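Probable aminotransferase (Pseudomonas aeruginosa, PDB 5YKR) is a probable class-III aminotransferase, a member of the large superfamily of enzymes that use pyridoxal phosphate bound to a lysine. Local coordinates at residues T200-E212 and V235-L248. Sequence-based numbering, arbitrary orientation.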
# COMPACT_ATOMS: atom_id res chain seq x y z
N THR A 200 -5.01 -22.23 2.56
CA THR A 200 -3.77 -22.29 3.28
C THR A 200 -3.48 -23.68 3.83
O THR A 200 -4.40 -24.36 4.31
CB THR A 200 -3.81 -21.28 4.47
OG1 THR A 200 -4.31 -20.02 4.02
CG2 THR A 200 -2.49 -21.15 5.18
N ARG A 201 -2.20 -24.08 3.74
CA ARG A 201 -1.67 -25.22 4.48
C ARG A 201 -0.59 -24.69 5.41
O ARG A 201 0.28 -23.92 5.01
CB ARG A 201 -1.18 -26.34 3.58
CG ARG A 201 -2.29 -27.00 2.78
CD ARG A 201 -1.76 -28.17 1.92
NE ARG A 201 -2.81 -28.82 1.14
CZ ARG A 201 -3.71 -29.65 1.65
NH1 ARG A 201 -3.67 -30.00 2.95
NH2 ARG A 201 -4.64 -30.15 0.89
N LEU A 202 -0.69 -25.03 6.68
CA LEU A 202 0.23 -24.55 7.72
C LEU A 202 1.19 -25.64 8.13
O LEU A 202 0.80 -26.81 8.31
CB LEU A 202 -0.56 -24.07 8.90
CG LEU A 202 0.21 -23.39 10.02
CD1 LEU A 202 0.92 -22.13 9.53
CD2 LEU A 202 -0.68 -23.09 11.26
N VAL A 203 2.46 -25.28 8.26
CA VAL A 203 3.53 -26.15 8.71
C VAL A 203 4.39 -25.42 9.72
O VAL A 203 4.42 -24.19 9.72
CB VAL A 203 4.37 -26.58 7.46
CG1 VAL A 203 5.40 -27.58 7.78
CG2 VAL A 203 3.46 -27.10 6.32
N GLU A 204 5.08 -26.13 10.59
CA GLU A 204 6.14 -25.50 11.40
C GLU A 204 7.40 -25.37 10.54
O GLU A 204 7.72 -26.24 9.69
CB GLU A 204 6.51 -26.33 12.64
CG GLU A 204 5.50 -26.31 13.77
CD GLU A 204 5.32 -25.00 14.49
OE1 GLU A 204 6.07 -24.03 14.31
OE2 GLU A 204 4.34 -24.93 15.27
N PHE A 205 8.15 -24.30 10.80
CA PHE A 205 9.51 -24.13 10.21
C PHE A 205 10.38 -25.32 10.61
O PHE A 205 10.13 -25.97 11.65
CB PHE A 205 10.09 -22.81 10.71
CG PHE A 205 11.13 -22.15 9.86
CD1 PHE A 205 10.84 -21.71 8.60
CD2 PHE A 205 12.38 -21.78 10.41
CE1 PHE A 205 11.77 -21.02 7.85
CE2 PHE A 205 13.29 -21.05 9.68
CZ PHE A 205 12.99 -20.68 8.38
N ASN A 206 11.40 -25.63 9.81
CA ASN A 206 12.37 -26.66 10.16
C ASN A 206 11.75 -28.06 10.29
O ASN A 206 12.16 -28.88 11.14
CB ASN A 206 13.16 -26.26 11.42
CG ASN A 206 14.10 -25.12 11.17
OD1 ASN A 206 14.65 -25.03 10.07
ND2 ASN A 206 14.31 -24.27 12.17
N ASP A 207 10.74 -28.32 9.46
CA ASP A 207 10.06 -29.63 9.47
C ASP A 207 9.80 -30.12 8.04
O ASP A 207 8.73 -29.88 7.43
CB ASP A 207 8.77 -29.49 10.28
CG ASP A 207 8.08 -30.81 10.56
OD1 ASP A 207 8.44 -31.86 9.96
OD2 ASP A 207 7.16 -30.74 11.44
N LEU A 208 10.83 -30.73 7.47
CA LEU A 208 10.79 -31.15 6.11
C LEU A 208 9.77 -32.28 5.84
O LEU A 208 9.15 -32.30 4.79
CB LEU A 208 12.18 -31.54 5.61
CG LEU A 208 13.17 -30.36 5.53
CD1 LEU A 208 14.60 -30.86 5.31
CD2 LEU A 208 12.77 -29.38 4.45
N ASP A 209 9.59 -33.15 6.82
CA ASP A 209 8.62 -34.21 6.67
C ASP A 209 7.19 -33.62 6.58
O ASP A 209 6.38 -34.04 5.75
CB ASP A 209 8.70 -35.20 7.85
CG ASP A 209 9.99 -36.05 7.83
OD1 ASP A 209 10.72 -36.11 6.80
OD2 ASP A 209 10.29 -36.70 8.87
N ALA A 210 6.89 -32.65 7.43
CA ALA A 210 5.57 -31.98 7.39
C ALA A 210 5.40 -31.19 6.10
O ALA A 210 4.32 -31.16 5.54
CB ALA A 210 5.38 -31.09 8.58
N LEU A 211 6.49 -30.54 5.64
CA LEU A 211 6.39 -29.80 4.39
C LEU A 211 6.12 -30.74 3.21
O LEU A 211 5.26 -30.45 2.38
CB LEU A 211 7.67 -29.00 4.15
CG LEU A 211 7.64 -28.17 2.88
CD1 LEU A 211 6.56 -27.11 2.92
CD2 LEU A 211 9.01 -27.52 2.77
N GLU A 212 6.79 -31.90 3.19
CA GLU A 212 6.54 -32.90 2.15
C GLU A 212 5.07 -33.34 2.14
O GLU A 212 4.42 -33.39 1.08
CB GLU A 212 7.49 -34.08 2.34
CG GLU A 212 7.19 -35.31 1.50
CD GLU A 212 7.25 -35.12 0.02
OE1 GLU A 212 8.27 -34.59 -0.39
OE2 GLU A 212 6.30 -35.56 -0.75
N VAL A 235 13.99 -17.17 14.57
CA VAL A 235 14.05 -18.62 14.39
C VAL A 235 15.00 -18.93 13.24
O VAL A 235 14.65 -18.76 12.04
CB VAL A 235 12.66 -19.26 14.13
CG1 VAL A 235 12.82 -20.79 14.13
CG2 VAL A 235 11.62 -18.76 15.14
N PRO A 236 16.22 -19.35 13.57
CA PRO A 236 17.12 -19.69 12.48
C PRO A 236 16.71 -20.95 11.73
O PRO A 236 16.12 -21.87 12.32
CB PRO A 236 18.45 -20.00 13.23
CG PRO A 236 18.29 -19.43 14.57
CD PRO A 236 16.84 -19.48 14.89
N PRO A 237 17.00 -21.03 10.44
CA PRO A 237 16.84 -22.27 9.71
C PRO A 237 17.85 -23.32 10.21
O PRO A 237 19.00 -22.99 10.50
CB PRO A 237 17.08 -21.85 8.26
CG PRO A 237 18.06 -20.73 8.36
CD PRO A 237 17.71 -20.00 9.63
N ALA A 238 17.38 -24.55 10.37
CA ALA A 238 18.21 -25.64 10.78
C ALA A 238 19.20 -25.99 9.68
O ALA A 238 19.00 -25.68 8.51
CB ALA A 238 17.36 -26.87 11.08
N GLU A 239 20.28 -26.66 10.08
CA GLU A 239 21.21 -27.21 9.10
C GLU A 239 20.44 -28.07 8.10
O GLU A 239 19.66 -28.97 8.48
CB GLU A 239 22.29 -28.02 9.82
CG GLU A 239 23.31 -28.62 8.89
CD GLU A 239 24.16 -27.57 8.20
OE1 GLU A 239 24.33 -26.45 8.74
OE2 GLU A 239 24.67 -27.91 7.12
N GLY A 240 20.66 -27.83 6.83
CA GLY A 240 19.99 -28.60 5.77
C GLY A 240 18.58 -28.13 5.40
O GLY A 240 18.01 -28.63 4.43
N PHE A 241 18.01 -27.20 6.16
CA PHE A 241 16.58 -26.85 5.92
C PHE A 241 16.38 -26.18 4.56
O PHE A 241 15.53 -26.58 3.76
CB PHE A 241 16.01 -25.98 7.03
CG PHE A 241 14.59 -25.54 6.76
CD1 PHE A 241 13.57 -26.45 6.81
CD2 PHE A 241 14.30 -24.23 6.43
CE1 PHE A 241 12.26 -26.08 6.53
CE2 PHE A 241 12.99 -23.85 6.16
CZ PHE A 241 11.97 -24.78 6.21
N HIS A 242 17.20 -25.17 4.28
CA HIS A 242 17.06 -24.51 2.97
C HIS A 242 17.27 -25.42 1.77
O HIS A 242 16.56 -25.31 0.78
CB HIS A 242 17.91 -23.22 2.90
CG HIS A 242 17.19 -22.05 3.46
ND1 HIS A 242 15.99 -21.60 2.92
CD2 HIS A 242 17.40 -21.33 4.60
CE1 HIS A 242 15.53 -20.62 3.68
NE2 HIS A 242 16.35 -20.43 4.70
N ALA A 243 18.23 -26.34 1.87
CA ALA A 243 18.45 -27.28 0.80
C ALA A 243 17.23 -28.17 0.61
O ALA A 243 16.80 -28.39 -0.51
CB ALA A 243 19.68 -28.11 1.08
N GLY A 244 16.63 -28.61 1.70
CA GLY A 244 15.42 -29.44 1.65
C GLY A 244 14.21 -28.70 1.14
O GLY A 244 13.42 -29.20 0.36
N LEU A 245 14.05 -27.47 1.62
CA LEU A 245 12.99 -26.60 1.17
C LEU A 245 13.07 -26.39 -0.34
O LEU A 245 12.06 -26.44 -1.05
CB LEU A 245 13.04 -25.28 1.95
CG LEU A 245 12.11 -24.14 1.47
CD1 LEU A 245 10.65 -24.56 1.57
CD2 LEU A 245 12.37 -22.92 2.34
N ARG A 246 14.27 -26.10 -0.82
CA ARG A 246 14.43 -25.86 -2.25
C ARG A 246 14.16 -27.13 -3.05
O ARG A 246 13.54 -27.07 -4.09
CB ARG A 246 15.82 -25.29 -2.54
CG ARG A 246 16.15 -25.09 -3.99
CD ARG A 246 15.37 -23.95 -4.64
NE ARG A 246 13.96 -24.29 -4.90
CZ ARG A 246 13.14 -23.57 -5.66
NH1 ARG A 246 13.55 -22.42 -6.19
NH2 ARG A 246 11.91 -23.99 -5.89
N GLU A 247 14.68 -28.27 -2.57
CA GLU A 247 14.48 -29.52 -3.26
C GLU A 247 13.00 -29.93 -3.33
O GLU A 247 12.51 -30.32 -4.40
CB GLU A 247 15.39 -30.62 -2.69
CG GLU A 247 15.41 -31.92 -3.51
CD GLU A 247 14.22 -32.85 -3.26
OE1 GLU A 247 13.65 -32.86 -2.13
OE2 GLU A 247 13.82 -33.59 -4.18
N LEU A 248 12.29 -29.86 -2.20
CA LEU A 248 10.88 -30.25 -2.16
C LEU A 248 10.01 -29.38 -3.07
O LEU A 248 9.14 -29.88 -3.75
CB LEU A 248 10.36 -30.16 -0.72
CG LEU A 248 10.77 -31.30 0.25
CD1 LEU A 248 10.35 -31.00 1.65
CD2 LEU A 248 10.14 -32.56 -0.18
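Asn206 holds the loop before helix 241-248 through both ends of its carboxamide. Its OD1 takes the backbone N-H of Ala238 at 2.8 Å, in an almost straight bond (175°). The donor stands above the carbonyl plane of the amide, not on a lone pair. ND2 gives a hydrogen to Pro236 O at 3.0 Å, and here the acceptor lies in the amide plane. ND2 is also bonded to Arg396 O, so with Ala238 N three backbone groups hold the amide in its rotation.

The aromatic contacts lie beside this amide. Phe241 turns its edge to one face of Phe205, with ring centroids 4.8 Å apart and planes at 55°, a tilted edge-to-face pair. Its own face is met by Asn206 OD1, 3.3 Å from Phe241 CG, with the amide nearly upright on the ring. With CG roughly anti to the backbone N, the Phe205 ring lies between Phe241 and Val235. The CD2-CE2 side of this ring meets the loop, with Phe205 CD2 3.9 Å from Val235 CG1.

Aliphatic packing joins the two helices, which run nearly parallel (11°), their axes approaching to 10.4 Å. Leu208 is a knob in a hole formed by Phe241, Gly244, Leu245 and Leu248. Leu208 CD2 lies 3.6 Å from Leu245 N, while CD1 rests on Gly244 CA, whose lack of a side chain lets the leucine in. Leu211 CD2 reaches Leu245 CD1 at 3.6 Å and also packs on Leu248 CD1. Glu212 forms a salt bridge with Arg251.

Asp207 N-caps helix 208-212, its OD1 accepting from Ala210 N.

The contact packs two neighbouring helices of the large pyridoxal-phosphate domain, each leading toward a strand of the central sheet. Its chemistry is divided: directional amide bonds set the loop at the helix starts, while apolar packing joins the helices beyond.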